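Local coordinates for NAD-dependent aldehyde dehydrogenase (Burkholderia multivorans, PDB 5UJU), which probably oxidises aldehydes to carboxylic acids with NAD+ as the hydride acceptor, at residues 123-134 with 157-168; 217-225 with 243-251. All blocks are in the same frame, centred on the assembly; numbering follows the deposited sequence.

Interaction 1. Residues 123-134 with 157-168; sequences SLEILARLNRAS and GPHAQDRALEAV
Q161 and L127 face each other across two antiparallel helices and bury most surface here, with V168 next. The amide of Q161 reaches over to the end of helix 97-132, where N131 and S134 lie either side of the break at A133, and is held at both ends. Its OE1 accepts from N131 ND2 at 2.9 Å, the donor somewhat tilted from the carbonyl plane. Its NE2 gives a straighter bond (165°) to S134 OG at 3.3 Å, with the hydroxyl in the amide plane. The amides of N131 and Q161 stand nearly perpendicular, 86° apart. A bend at chi2 carries the Q161 amide across, and two bonds on opposite sides of the group fix its rotation. S134 OG in turn donates to N131 O, tying the start of helix 134-145 to the last turn of helix 97-132, while N131 ND2 also bonds Y46 OH.

One helical turn on, L127 splits its two methyls between A164 and L165: CD2 meets A164 CB at 3.5 Å, and CD1 lies 3.6 Å from L165 N. Beyond it L124 CD2 and L165 CD1 are pressed together at 3.4 Å, tighter than usual for carbons. V168 CG1 also touches L124 CD2; its CG2 meets S123 CB at 3.9 Å. F226 of helix 217-230 packs on both L127 and A164. The axes of the two segments run 174° apart at 9.9 Å, an antiparallel helix pair with a leucine-rich seam and a polar end where Q161 bridges N131 and S134, part of the helical layer of the aldehyde dehydrogenase fold.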
ATOM      1  N   SER A 123       7.043 -16.537  13.468  1.00 22.92           N
ATOM      2  CA  SER A 123       7.639 -16.491  12.129  1.00 26.05           C
ATOM      3  C   SER A 123       9.134 -16.793  12.173  1.00 26.30           C
ATOM      4  O   SER A 123       9.645 -17.569  11.356  1.00 24.77           O
ATOM      5  CB  SER A 123       7.374 -15.139  11.472  1.00 22.50           C
ATOM      6  OG  SER A 123       6.001 -15.018  11.146  1.00 26.00           O
ATOM      7  N   LEU A 124       9.854 -16.193  13.123  1.00 22.11           N
ATOM      8  CA  LEU A 124      11.299 -16.396  13.171  1.00 31.46           C
ATOM      9  C   LEU A 124      11.645 -17.823  13.558  1.00 30.91           C
ATOM     10  O   LEU A 124      12.646 -18.372  13.081  1.00 29.21           O
ATOM     11  CB  LEU A 124      11.946 -15.411  14.142  1.00 28.64           C
ATOM     12  CG  LEU A 124      11.722 -13.942  13.775  1.00 26.95           C
ATOM     13  CD1 LEU A 124      12.197 -12.982  14.886  1.00 28.38           C
ATOM     14  CD2 LEU A 124      12.378 -13.622  12.444  1.00 28.75           C
ATOM     15  N   GLU A 125      10.834 -18.435  14.418  1.00 27.02           N
ATOM     16  CA  GLU A 125      11.060 -19.826  14.784  1.00 29.47           C
ATOM     17  C   GLU A 125      10.798 -20.754  13.609  1.00 27.46           C
ATOM     18  O   GLU A 125      11.549 -21.714  13.393  1.00 29.13           O
ATOM     19  CB  GLU A 125      10.190 -20.196  15.987  1.00 25.81           C
ATOM     20  CG  GLU A 125      10.231 -21.671  16.370  1.00 29.32           C
ATOM     21  CD  GLU A 125      11.585 -22.148  16.892  1.00 32.53           C
ATOM     22  OE1 GLU A 125      12.412 -21.314  17.327  1.00 33.62           O
ATOM     23  OE2 GLU A 125      11.812 -23.378  16.869  1.00 30.50           O
ATOM     24  N   ILE A 126       9.731 -20.498  12.847  1.00 23.07           N
ATOM     25  CA  ILE A 126       9.485 -21.284  11.642  1.00 23.10           C
ATOM     26  C   ILE A 126      10.701 -21.212  10.715  1.00 24.58           C
ATOM     27  O   ILE A 126      11.176 -22.234  10.209  1.00 27.48           O
ATOM     28  CB  ILE A 126       8.208 -20.808  10.928  1.00 27.00           C
ATOM     29  CG1 ILE A 126       6.957 -21.062  11.795  1.00 23.15           C
ATOM     30  CG2 ILE A 126       8.111 -21.448   9.526  1.00 20.60           C
ATOM     31  CD1 ILE A 126       5.696 -20.384  11.273  1.00 21.32           C
ATOM     32  N   LEU A 127      11.240 -20.000  10.508  1.00 28.04           N
ATOM     33  CA  LEU A 127      12.403 -19.824   9.627  1.00 27.18           C
ATOM     34  C   LEU A 127      13.616 -20.605  10.126  1.00 29.98           C
ATOM     35  O   LEU A 127      14.354 -21.197   9.327  1.00 27.63           O
ATOM     36  CB  LEU A 127      12.738 -18.337   9.480  1.00 25.57           C
ATOM     37  CG  LEU A 127      11.669 -17.561   8.694  1.00 28.86           C
ATOM     38  CD1 LEU A 127      12.026 -16.095   8.525  1.00 26.56           C
ATOM     39  CD2 LEU A 127      11.503 -18.224   7.352  1.00 36.17           C
ATOM     40  N   ALA A 128      13.835 -20.623  11.444  1.00 24.50           N
ATOM     41  CA  ALA A 128      14.935 -21.401  11.994  1.00 31.77           C
ATOM     42  C   ALA A 128      14.775 -22.873  11.650  1.00 32.43           C
ATOM     43  O   ALA A 128      15.740 -23.536  11.257  1.00 31.03           O
ATOM     44  CB  ALA A 128      15.007 -21.208  13.515  1.00 34.53           C
ATOM     45  N   ARG A 129      13.550 -23.396  11.764  1.00 32.22           N
ATOM     46  CA  ARG A 129      13.322 -24.806  11.469  1.00 31.62           C
ATOM     47  C   ARG A 129      13.384 -25.075   9.970  1.00 30.45           C
ATOM     48  O   ARG A 129      13.828 -26.148   9.547  1.00 31.20           O
ATOM     49  CB  ARG A 129      11.981 -25.248  12.046  1.00 28.78           C
ATOM     50  CG  ARG A 129      11.878 -25.029  13.559  1.00 37.68           C
ATOM     51  CD  ARG A 129      10.793 -25.880  14.199  1.00 38.14           C
ATOM     52  NE  ARG A 129      10.621 -25.546  15.613  1.00 39.63           N
ATOM     53  CZ  ARG A 129       9.720 -26.107  16.411  1.00 40.46           C
ATOM     54  NH1 ARG A 129       8.902 -27.050  15.946  1.00 35.44           N
ATOM     55  NH2 ARG A 129       9.640 -25.729  17.677  1.00 44.33           N
ATOM     56  N   LEU A 130      12.926 -24.135   9.156  1.00 27.22           N
ATOM     57  CA  LEU A 130      13.064 -24.316   7.718  1.00 31.81           C
ATOM     58  C   LEU A 130      14.534 -24.416   7.331  1.00 31.63           C
ATOM     59  O   LEU A 130      14.910 -25.281   6.533  1.00 32.25           O
ATOM     60  CB  LEU A 130      12.379 -23.174   6.978  1.00 31.99           C
ATOM     61  CG  LEU A 130      10.853 -23.096   7.067  1.00 27.62           C
ATOM     62  CD1 LEU A 130      10.386 -21.826   6.374  1.00 26.53           C
ATOM     63  CD2 LEU A 130      10.235 -24.314   6.413  1.00 22.95           C
ATOM     64  N   ASN A 131      15.394 -23.583   7.938  1.00 29.11           N
ATOM     65  CA  ASN A 131      16.825 -23.685   7.657  1.00 31.46           C
ATOM     66  C   ASN A 131      17.360 -25.065   8.016  1.00 31.88           C
ATOM     67  O   ASN A 131      18.140 -25.650   7.254  1.00 28.31           O
ATOM     68  CB  ASN A 131      17.611 -22.606   8.402  1.00 25.31           C
ATOM     69  CG  ASN A 131      19.074 -22.595   8.010  1.00 33.89           C
ATOM     70  OD1 ASN A 131      19.954 -22.725   8.852  1.00 31.46           O
ATOM     71  ND2 ASN A 131      19.339 -22.422   6.721  1.00 30.41           N
ATOM     72  N   ARG A 132      16.945 -25.614   9.167  1.00 30.29           N
ATOM     73  CA  ARG A 132      17.397 -26.956   9.524  1.00 32.02           C
ATOM     74  C   ARG A 132      16.909 -28.015   8.547  1.00 28.32           C
ATOM     75  O   ARG A 132      17.544 -29.066   8.435  1.00 30.40           O
ATOM     76  CB  ARG A 132      16.951 -27.336  10.940  1.00 37.66           C
ATOM     77  CG  ARG A 132      17.648 -26.558  12.039  1.00 53.19           C
ATOM     78  CD  ARG A 132      17.386 -27.201  13.401  1.00 68.38           C
ATOM     79  NE  ARG A 132      16.206 -26.630  14.050  1.00 75.70           N
ATOM     80  CZ  ARG A 132      16.201 -25.495  14.741  1.00 78.25           C
ATOM     81  NH1 ARG A 132      17.323 -24.797  14.884  1.00 81.98           N
ATOM     82  NH2 ARG A 132      15.075 -25.060  15.290  1.00 76.70           N
ATOM     83  N   ALA A 133      15.802 -27.768   7.846  1.00 31.78           N
ATOM     84  CA  ALA A 133      15.271 -28.685   6.843  1.00 32.21           C
ATOM     85  C   ALA A 133      15.760 -28.362   5.431  1.00 31.26           C
ATOM     86  O   ALA A 133      15.163 -28.839   4.456  1.00 30.15           O
ATOM     87  CB  ALA A 133      13.736 -28.670   6.870  1.00 27.49           C
ATOM     88  N   SER A 134      16.843 -27.585   5.302  1.00 29.76           N
ATOM     89  CA  SER A 134      17.233 -27.060   3.995  1.00 33.02           C
ATOM     90  C   SER A 134      17.555 -28.174   3.014  1.00 30.39           C
ATOM     91  O   SER A 134      17.268 -28.053   1.818  1.00 28.98           O
ATOM     92  CB  SER A 134      18.431 -26.118   4.126  1.00 33.10           C
ATOM     93  OG  SER A 134      18.038 -24.868   4.657  1.00 27.26           O
ATOM     94  N   GLY A 157      16.346 -22.941  -0.234  1.00 26.10           N
ATOM     95  CA  GLY A 157      16.545 -22.929   1.199  1.00 26.04           C
ATOM     96  C   GLY A 157      17.020 -21.575   1.696  1.00 25.83           C
ATOM     97  O   GLY A 157      16.258 -20.611   1.741  1.00 26.48           O
ATOM     98  N   PRO A 158      18.305 -21.481   2.055  1.00 29.89           N
ATOM     99  CA  PRO A 158      18.832 -20.239   2.664  1.00 27.86           C
ATOM    100  C   PRO A 158      18.443 -18.927   1.992  1.00 34.84           C
ATOM    101  O   PRO A 158      18.059 -17.988   2.698  1.00 36.48           O
ATOM    102  CB  PRO A 158      20.347 -20.471   2.605  1.00 29.43           C
ATOM    103  CG  PRO A 158      20.486 -21.936   2.767  1.00 30.64           C
ATOM    104  CD  PRO A 158      19.278 -22.581   2.120  1.00 28.97           C
ATOM    105  N   HIS A 159      18.537 -18.816   0.659  1.00 28.77           N
ATOM    106  CA  HIS A 159      18.202 -17.537   0.024  1.00 26.54           C
ATOM    107  C   HIS A 159      16.714 -17.226   0.150  1.00 28.98           C
ATOM    108  O   HIS A 159      16.334 -16.065   0.357  1.00 24.86           O
ATOM    109  CB  HIS A 159      18.628 -17.534  -1.449  1.00 27.04           C
ATOM    110  CG  HIS A 159      20.110 -17.474  -1.651  1.00 36.32           C
ATOM    111  ND1 HIS A 159      20.687 -17.431  -2.901  1.00 39.03           N
ATOM    112  CD2 HIS A 159      21.133 -17.447  -0.765  1.00 38.26           C
ATOM    113  CE1 HIS A 159      22.001 -17.394  -2.779  1.00 41.60           C
ATOM    114  NE2 HIS A 159      22.298 -17.401  -1.492  1.00 41.92           N
ATOM    115  N   ALA A 160      15.855 -18.251   0.039  1.00 26.35           N
ATOM    116  CA  ALA A 160      14.428 -18.038   0.258  1.00 23.62           C
ATOM    117  C   ALA A 160      14.162 -17.671   1.706  1.00 30.56           C
ATOM    118  O   ALA A 160      13.344 -16.784   1.990  1.00 28.33           O
ATOM    119  CB  ALA A 160      13.623 -19.282  -0.122  1.00 23.61           C
ATOM    120  N   GLN A 161      14.853 -18.346   2.628  1.00 27.68           N
ATOM    121  CA  GLN A 161      14.738 -18.019   4.043  1.00 28.13           C
ATOM    122  C   GLN A 161      15.220 -16.596   4.321  1.00 27.30           C
ATOM    123  O   GLN A 161      14.608 -15.874   5.117  1.00 29.56           O
ATOM    124  CB  GLN A 161      15.509 -19.060   4.856  1.00 27.82           C
ATOM    125  CG  GLN A 161      14.915 -20.466   4.714  1.00 28.23           C
ATOM    126  CD  GLN A 161      15.947 -21.561   4.799  1.00 31.62           C
ATOM    127  OE1 GLN A 161      17.091 -21.324   5.189  1.00 28.38           O
ATOM    128  NE2 GLN A 161      15.546 -22.779   4.443  1.00 29.04           N
ATOM    129  N   ASP A 162      16.289 -16.162   3.638  1.00 29.34           N
ATOM    130  CA  ASP A 162      16.697 -14.755   3.689  1.00 32.61           C
ATOM    131  C   ASP A 162      15.544 -13.822   3.316  1.00 29.57           C
ATOM    132  O   ASP A 162      15.270 -12.838   4.012  1.00 30.74           O
ATOM    133  CB  ASP A 162      17.878 -14.506   2.743  1.00 27.62           C
ATOM    134  CG  ASP A 162      19.197 -15.037   3.267  1.00 33.69           C
ATOM    135  OD1 ASP A 162      19.328 -15.245   4.491  1.00 37.58           O
ATOM    136  OD2 ASP A 162      20.111 -15.244   2.432  1.00 39.01           O
ATOM    137  N   ARG A 163      14.877 -14.103   2.196  1.00 30.94           N
ATOM    138  CA  ARG A 163      13.805 -13.228   1.721  1.00 30.61           C
ATOM    139  C   ARG A 163      12.600 -13.274   2.650  1.00 24.53           C
ATOM    140  O   ARG A 163      11.895 -12.271   2.814  1.00 25.37           O
ATOM    141  CB  ARG A 163      13.401 -13.609   0.289  1.00 30.45           C
ATOM    142  CG  ARG A 163      14.419 -13.207  -0.804  1.00 31.26           C
ATOM    143  CD  ARG A 163      14.487 -11.685  -0.978  1.00 31.35           C
ATOM    144  NE  ARG A 163      15.461 -11.273  -2.001  1.00 33.50           N
ATOM    145  CZ  ARG A 163      15.682 -10.009  -2.376  1.00 31.64           C
ATOM    146  NH1 ARG A 163      15.015  -9.005  -1.808  1.00 27.78           N
ATOM    147  NH2 ARG A 163      16.585  -9.741  -3.320  1.00 29.26           N
ATOM    148  N   ALA A 164      12.316 -14.443   3.227  1.00 26.10           N
ATOM    149  CA  ALA A 164      11.275 -14.520   4.250  1.00 21.16           C
ATOM    150  C   ALA A 164      11.638 -13.652   5.450  1.00 26.79           C
ATOM    151  O   ALA A 164      10.828 -12.848   5.919  1.00 25.39           O
ATOM    152  CB  ALA A 164      11.060 -15.977   4.669  1.00 22.54           C
ATOM    153  N   LEU A 165      12.883 -13.762   5.922  1.00 29.15           N
ATOM    154  CA  LEU A 165      13.312 -12.990   7.083  1.00 27.05           C
ATOM    155  C   LEU A 165      13.286 -11.496   6.789  1.00 32.91           C
ATOM    156  O   LEU A 165      12.915 -10.684   7.649  1.00 24.06           O
ATOM    157  CB  LEU A 165      14.723 -13.416   7.486  1.00 26.02           C
ATOM    158  CG  LEU A 165      15.258 -12.675   8.719  1.00 31.92           C
ATOM    159  CD1 LEU A 165      14.661 -13.246   9.960  1.00 33.74           C
ATOM    160  CD2 LEU A 165      16.762 -12.718   8.800  1.00 31.73           C
ATOM    161  N   GLU A 166      13.663 -11.122   5.567  1.00 23.71           N
ATOM    162  CA  GLU A 166      13.550  -9.739   5.122  1.00 26.86           C
ATOM    163  C   GLU A 166      12.118  -9.232   5.235  1.00 26.99           C
ATOM    164  O   GLU A 166      11.877  -8.122   5.722  1.00 31.27           O
ATOM    165  CB  GLU A 166      14.054  -9.637   3.681  1.00 23.83           C
ATOM    166  CG  GLU A 166      14.011  -8.251   3.105  1.00 27.14           C
ATOM    167  CD  GLU A 166      14.527  -8.240   1.672  1.00 30.04           C
ATOM    168  OE1 GLU A 166      13.989  -9.015   0.852  1.00 35.82           O
ATOM    169  OE2 GLU A 166      15.459  -7.469   1.384  1.00 35.11           O
ATOM    170  N   ALA A 167      11.151 -10.037   4.788  1.00 28.79           N
ATOM    171  CA  ALA A 167       9.752  -9.637   4.884  1.00 27.07           C
ATOM    172  C   ALA A 167       9.321  -9.470   6.345  1.00 29.88           C
ATOM    173  O   ALA A 167       8.592  -8.528   6.678  1.00 24.84           O
ATOM    174  CB  ALA A 167       8.872 -10.659   4.170  1.00 28.17           C
ATOM    175  N   VAL A 168       9.761 -10.377   7.226  1.00 25.49           N
ATOM    176  CA  VAL A 168       9.432 -10.265   8.646  1.00 25.74           C
ATOM    177  C   VAL A 168      10.037  -8.994   9.227  1.00 28.82           C
ATOM    178  O   VAL A 168       9.392  -8.280  10.006  1.00 27.83           O
ATOM    179  CB  VAL A 168       9.914 -11.517   9.406  1.00 27.17           C
ATOM    180  CG1 VAL A 168       9.758 -11.325  10.908  1.00 25.84           C
ATOM    181  CG2 VAL A 168       9.149 -12.747   8.948  1.00 28.78           C
TER

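Interaction 2. Residues 217-225 with 243-251; sequences PTWNGYPGL and AILPLAITV
Y222 points its hydroxyl at T250, and OH and OG1 sit 2.7 Å apart in a hydrogen bond, T250 OG1 lying at the ring edge in the ring plane. The threonine methyl is also close, with CG2 3.5 Å from Y222 CE1, and it also touches L225 CD2. L247 CD2 reaches the same ring edge at CE1, 4.1 Å away. Toward the start of 217-225 the contact turns apolar: P217 CG rests on P246 CG at 3.9 Å, the two rings set at a slant, and T218 CG2 comes in at about a right angle to P246, 4.0 Å from its CB. L247 sets both methyls against P217 O.

The axes of the two segments run in the same general direction, 41° apart. Each helix follows one of two parallel neighbours, 191-211 and 234-238, in the mixed, Rossmann-type sheet of the aldehyde dehydrogenase cofactor domain, and strand 191-211, helix 217-230 and strand 234-238 form a beta-alpha-beta crossover. Strand 234-238 lies beneath the pair: V237 touches L225, L247 and V251.

Behind the first shell, T250 holds its hydroxyl beside its own backbone N (chi1 -59°), where OG1 also bonds P246 O at 2.8 Å. The tyrosine ring has T218 CB over one face, offset toward the rim and 3.5 Å above its plane, and F226 edge-to-face. T218 OG1 bonds G156 O, while A160 and A164 of helix 158-175 pack against Y222.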
ATOM      1  N   PRO A 217       9.275 -21.937  -6.001  1.00 36.23           N
ATOM      2  CA  PRO A 217       8.125 -22.019  -5.080  1.00 37.29           C
ATOM      3  C   PRO A 217       8.385 -21.375  -3.728  1.00 36.94           C
ATOM      4  O   PRO A 217       7.524 -20.636  -3.223  1.00 30.63           O
ATOM      5  CB  PRO A 217       7.874 -23.534  -4.970  1.00 35.52           C
ATOM      6  CG  PRO A 217       9.198 -24.174  -5.305  1.00 34.55           C
ATOM      7  CD  PRO A 217       9.816 -23.264  -6.351  1.00 35.16           C
ATOM      8  N   THR A 218       9.551 -21.622  -3.125  1.00 32.85           N
ATOM      9  CA  THR A 218       9.826 -21.002  -1.832  1.00 34.91           C
ATOM     10  C   THR A 218      10.371 -19.582  -1.985  1.00 25.46           C
ATOM     11  O   THR A 218       9.982 -18.684  -1.232  1.00 25.81           O
ATOM     12  CB  THR A 218      10.791 -21.872  -1.020  1.00 31.03           C
ATOM     13  OG1 THR A 218      12.000 -22.083  -1.762  1.00 30.59           O
ATOM     14  CG2 THR A 218      10.147 -23.220  -0.694  1.00 33.84           C
ATOM     15  N   TRP A 219      11.272 -19.352  -2.936  1.00 27.43           N
ATOM     16  CA  TRP A 219      11.888 -18.031  -3.051  1.00 29.38           C
ATOM     17  C   TRP A 219      10.848 -16.973  -3.380  1.00 33.54           C
ATOM     18  O   TRP A 219      10.853 -15.880  -2.799  1.00 35.41           O
ATOM     19  CB  TRP A 219      12.974 -18.043  -4.117  1.00 25.91           C
ATOM     20  CG  TRP A 219      13.914 -16.851  -4.044  1.00 36.17           C
ATOM     21  CD1 TRP A 219      15.123 -16.795  -3.405  1.00 32.91           C
ATOM     22  CD2 TRP A 219      13.722 -15.561  -4.650  1.00 36.09           C
ATOM     23  NE1 TRP A 219      15.696 -15.551  -3.578  1.00 33.58           N
ATOM     24  CE2 TRP A 219      14.853 -14.776  -4.332  1.00 33.43           C
ATOM     25  CE3 TRP A 219      12.704 -14.995  -5.431  1.00 40.35           C
ATOM     26  CZ2 TRP A 219      14.995 -13.455  -4.765  1.00 37.85           C
ATOM     27  CZ3 TRP A 219      12.847 -13.679  -5.858  1.00 43.19           C
ATOM     28  CH2 TRP A 219      13.983 -12.927  -5.522  1.00 42.11           C
ATOM     29  N   ASN A 220       9.958 -17.272  -4.329  1.00 28.90           N
ATOM     30  CA  ASN A 220       8.862 -16.359  -4.628  1.00 34.51           C
ATOM     31  C   ASN A 220       7.706 -16.482  -3.643  1.00 33.12           C
ATOM     32  O   ASN A 220       7.003 -15.495  -3.411  1.00 36.44           O
ATOM     33  CB  ASN A 220       8.341 -16.572  -6.055  1.00 33.45           C
ATOM     34  CG  ASN A 220       9.281 -16.012  -7.112  1.00 49.29           C
ATOM     35  OD1 ASN A 220       9.729 -16.722  -8.006  1.00 56.86           O
ATOM     36  ND2 ASN A 220       9.571 -14.722  -7.013  1.00 51.17           N
ATOM     37  N   GLY A 221       7.472 -17.664  -3.075  1.00 31.25           N
ATOM     38  CA  GLY A 221       6.329 -17.830  -2.192  1.00 27.21           C
ATOM     39  C   GLY A 221       6.541 -17.317  -0.778  1.00 30.29           C
ATOM     40  O   GLY A 221       5.610 -16.783  -0.162  1.00 31.97           O
ATOM     41  N   TYR A 222       7.760 -17.462  -0.253  1.00 25.92           N
ATOM     42  CA  TYR A 222       8.002 -17.098   1.144  1.00 25.76           C
ATOM     43  C   TYR A 222       7.730 -15.638   1.473  1.00 25.83           C
ATOM     44  O   TYR A 222       7.197 -15.384   2.568  1.00 27.44           O
ATOM     45  CB  TYR A 222       9.438 -17.433   1.559  1.00 23.18           C
ATOM     46  CG  TYR A 222       9.660 -18.878   1.890  1.00 23.26           C
ATOM     47  CD1 TYR A 222       8.679 -19.827   1.651  1.00 23.22           C
ATOM     48  CD2 TYR A 222      10.864 -19.299   2.431  1.00 24.44           C
ATOM     49  CE1 TYR A 222       8.900 -21.180   1.946  1.00 23.85           C
ATOM     50  CE2 TYR A 222      11.085 -20.620   2.728  1.00 23.55           C
ATOM     51  CZ  TYR A 222      10.104 -21.552   2.494  1.00 24.75           C
ATOM     52  OH  TYR A 222      10.346 -22.867   2.803  1.00 24.97           O
ATOM     53  N   PRO A 223       8.109 -14.642   0.646  1.00 27.95           N
ATOM     54  CA  PRO A 223       7.885 -13.247   1.072  1.00 25.43           C
ATOM     55  C   PRO A 223       6.431 -12.938   1.393  1.00 30.98           C
ATOM     56  O   PRO A 223       6.157 -12.306   2.419  1.00 28.47           O
ATOM     57  CB  PRO A 223       8.409 -12.427  -0.121  1.00 28.54           C
ATOM     58  CG  PRO A 223       9.484 -13.299  -0.712  1.00 27.75           C
ATOM     59  CD  PRO A 223       8.905 -14.701  -0.600  1.00 24.65           C
ATOM     60  N   GLY A 224       5.485 -13.374   0.560  1.00 25.97           N
ATOM     61  CA  GLY A 224       4.082 -13.144   0.870  1.00 28.44           C
ATOM     62  C   GLY A 224       3.599 -13.948   2.069  1.00 30.68           C
ATOM     63  O   GLY A 224       2.853 -13.436   2.908  1.00 27.59           O
ATOM     64  N   LEU A 225       4.021 -15.211   2.167  1.00 27.68           N
ATOM     65  CA  LEU A 225       3.588 -16.066   3.270  1.00 27.06           C
ATOM     66  C   LEU A 225       3.993 -15.481   4.620  1.00 26.91           C
ATOM     67  O   LEU A 225       3.173 -15.375   5.539  1.00 24.41           O
ATOM     68  CB  LEU A 225       4.168 -17.468   3.087  1.00 21.50           C
ATOM     69  CG  LEU A 225       4.185 -18.457   4.264  1.00 24.77           C
ATOM     70  CD1 LEU A 225       2.775 -18.724   4.800  1.00 23.78           C
ATOM     71  CD2 LEU A 225       4.861 -19.762   3.833  1.00 21.92           C
ATOM     72  N   ALA A 243       4.736 -27.890  -8.416  1.00 24.92           N
ATOM     73  CA  ALA A 243       5.750 -27.699  -7.371  1.00 23.94           C
ATOM     74  C   ALA A 243       5.047 -27.542  -6.024  1.00 28.28           C
ATOM     75  O   ALA A 243       5.085 -26.479  -5.408  1.00 28.23           O
ATOM     76  CB  ALA A 243       6.639 -26.483  -7.640  1.00 22.72           C
ATOM     77  N   ILE A 244       4.403 -28.613  -5.563  1.00 29.98           N
ATOM     78  CA  ILE A 244       3.695 -28.587  -4.279  1.00 25.59           C
ATOM     79  C   ILE A 244       4.619 -28.926  -3.118  1.00 24.12           C
ATOM     80  O   ILE A 244       4.621 -28.242  -2.096  1.00 27.54           O
ATOM     81  CB  ILE A 244       2.491 -29.548  -4.312  1.00 27.64           C
ATOM     82  CG1 ILE A 244       1.507 -29.152  -5.413  1.00 25.48           C
ATOM     83  CG2 ILE A 244       1.797 -29.584  -2.927  1.00 21.11           C
ATOM     84  CD1 ILE A 244       0.554 -30.293  -5.795  1.00 25.82           C
ATOM     85  N   LEU A 245       5.405 -29.989  -3.262  1.00 23.34           N
ATOM     86  CA  LEU A 245       6.163 -30.544  -2.144  1.00 24.65           C
ATOM     87  C   LEU A 245       6.978 -29.514  -1.375  1.00 29.04           C
ATOM     88  O   LEU A 245       6.944 -29.552  -0.132  1.00 26.03           O
ATOM     89  CB  LEU A 245       7.066 -31.687  -2.634  1.00 22.87           C
ATOM     90  CG  LEU A 245       7.734 -32.470  -1.489  1.00 28.22           C
ATOM     91  CD1 LEU A 245       6.660 -33.031  -0.532  1.00 28.70           C
ATOM     92  CD2 LEU A 245       8.652 -33.596  -1.973  1.00 28.12           C
ATOM     93  N   PRO A 246       7.728 -28.597  -2.013  1.00 26.16           N
ATOM     94  CA  PRO A 246       8.482 -27.613  -1.213  1.00 21.85           C
ATOM     95  C   PRO A 246       7.603 -26.777  -0.301  1.00 26.94           C
ATOM     96  O   PRO A 246       8.024 -26.462   0.819  1.00 28.99           O
ATOM     97  CB  PRO A 246       9.194 -26.747  -2.282  1.00 22.67           C
ATOM     98  CG  PRO A 246       9.297 -27.631  -3.465  1.00 23.23           C
ATOM     99  CD  PRO A 246       8.047 -28.473  -3.453  1.00 25.86           C
ATOM    100  N   LEU A 247       6.403 -26.388  -0.749  1.00 23.52           N
ATOM    101  CA  LEU A 247       5.524 -25.621   0.117  1.00 23.15           C
ATOM    102  C   LEU A 247       4.736 -26.508   1.077  1.00 21.96           C
ATOM    103  O   LEU A 247       4.353 -26.042   2.148  1.00 26.36           O
ATOM    104  CB  LEU A 247       4.573 -24.769  -0.714  1.00 18.52           C
ATOM    105  CG  LEU A 247       5.337 -23.607  -1.369  1.00 34.64           C
ATOM    106  CD1 LEU A 247       4.491 -22.973  -2.457  1.00 29.10           C
ATOM    107  CD2 LEU A 247       5.765 -22.564  -0.317  1.00 25.50           C
ATOM    108  N   ALA A 248       4.495 -27.773   0.723  1.00 21.60           N
ATOM    109  CA  ALA A 248       3.860 -28.693   1.671  1.00 26.08           C
ATOM    110  C   ALA A 248       4.757 -28.929   2.879  1.00 26.87           C
ATOM    111  O   ALA A 248       4.291 -28.896   4.027  1.00 27.20           O
ATOM    112  CB  ALA A 248       3.537 -30.021   0.990  1.00 23.81           C
ATOM    113  N   ILE A 249       6.053 -29.160   2.636  1.00 28.44           N
ATOM    114  CA  ILE A 249       7.024 -29.257   3.724  1.00 30.78           C
ATOM    115  C   ILE A 249       7.009 -27.981   4.554  1.00 27.37           C
ATOM    116  O   ILE A 249       7.021 -28.028   5.791  1.00 25.95           O
ATOM    117  CB  ILE A 249       8.432 -29.539   3.162  1.00 30.17           C
ATOM    118  CG1 ILE A 249       8.499 -30.903   2.484  1.00 24.70           C
ATOM    119  CG2 ILE A 249       9.491 -29.427   4.251  1.00 23.65           C
ATOM    120  CD1 ILE A 249       9.774 -31.079   1.661  1.00 26.78           C
ATOM    121  N   THR A 250       6.978 -26.820   3.880  1.00 26.62           N
ATOM    122  CA  THR A 250       6.958 -25.532   4.571  1.00 25.09           C
ATOM    123  C   THR A 250       5.721 -25.396   5.464  1.00 27.51           C
ATOM    124  O   THR A 250       5.815 -24.991   6.632  1.00 25.97           O
ATOM    125  CB  THR A 250       6.999 -24.390   3.547  1.00 23.53           C
ATOM    126  OG1 THR A 250       8.193 -24.482   2.742  1.00 23.85           O
ATOM    127  CG2 THR A 250       7.009 -23.063   4.269  1.00 18.84           C
ATOM    128  N   VAL A 251       4.548 -25.700   4.918  1.00 25.78           N
ATOM    129  CA  VAL A 251       3.324 -25.617   5.705  1.00 24.52           C
ATOM    130  C   VAL A 251       3.385 -26.563   6.903  1.00 26.29           C
ATOM    131  O   VAL A 251       3.003 -26.192   8.017  1.00 27.13           O
ATOM    132  CB  VAL A 251       2.098 -25.898   4.822  1.00 25.30           C
ATOM    133  CG1 VAL A 251       0.863 -26.078   5.708  1.00 22.12           C
ATOM    134  CG2 VAL A 251       1.891 -24.747   3.820  1.00 19.91           C
TER

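From the N terminus, helix 97-132 is followed by helices 134-145 and 149-156 before helix 158-175 turns back against it; interaction 1 closes that largely helical excursion. The chain then runs through strands 181-188 and 191-211 into helix 217-230, and interaction 2 closes the next loop, in which strand 234-238 separates its two helices. The loops follow in series and neither crosses the other, yet their centres lie 11 Å apart and they touch: R163 NE packs on W219 CZ2, and A160 on W219 and Y222. Helix 158-175 thus lies against both helix 97-132 and helix 217-230, joining the earlier helices to those packed on the sheet.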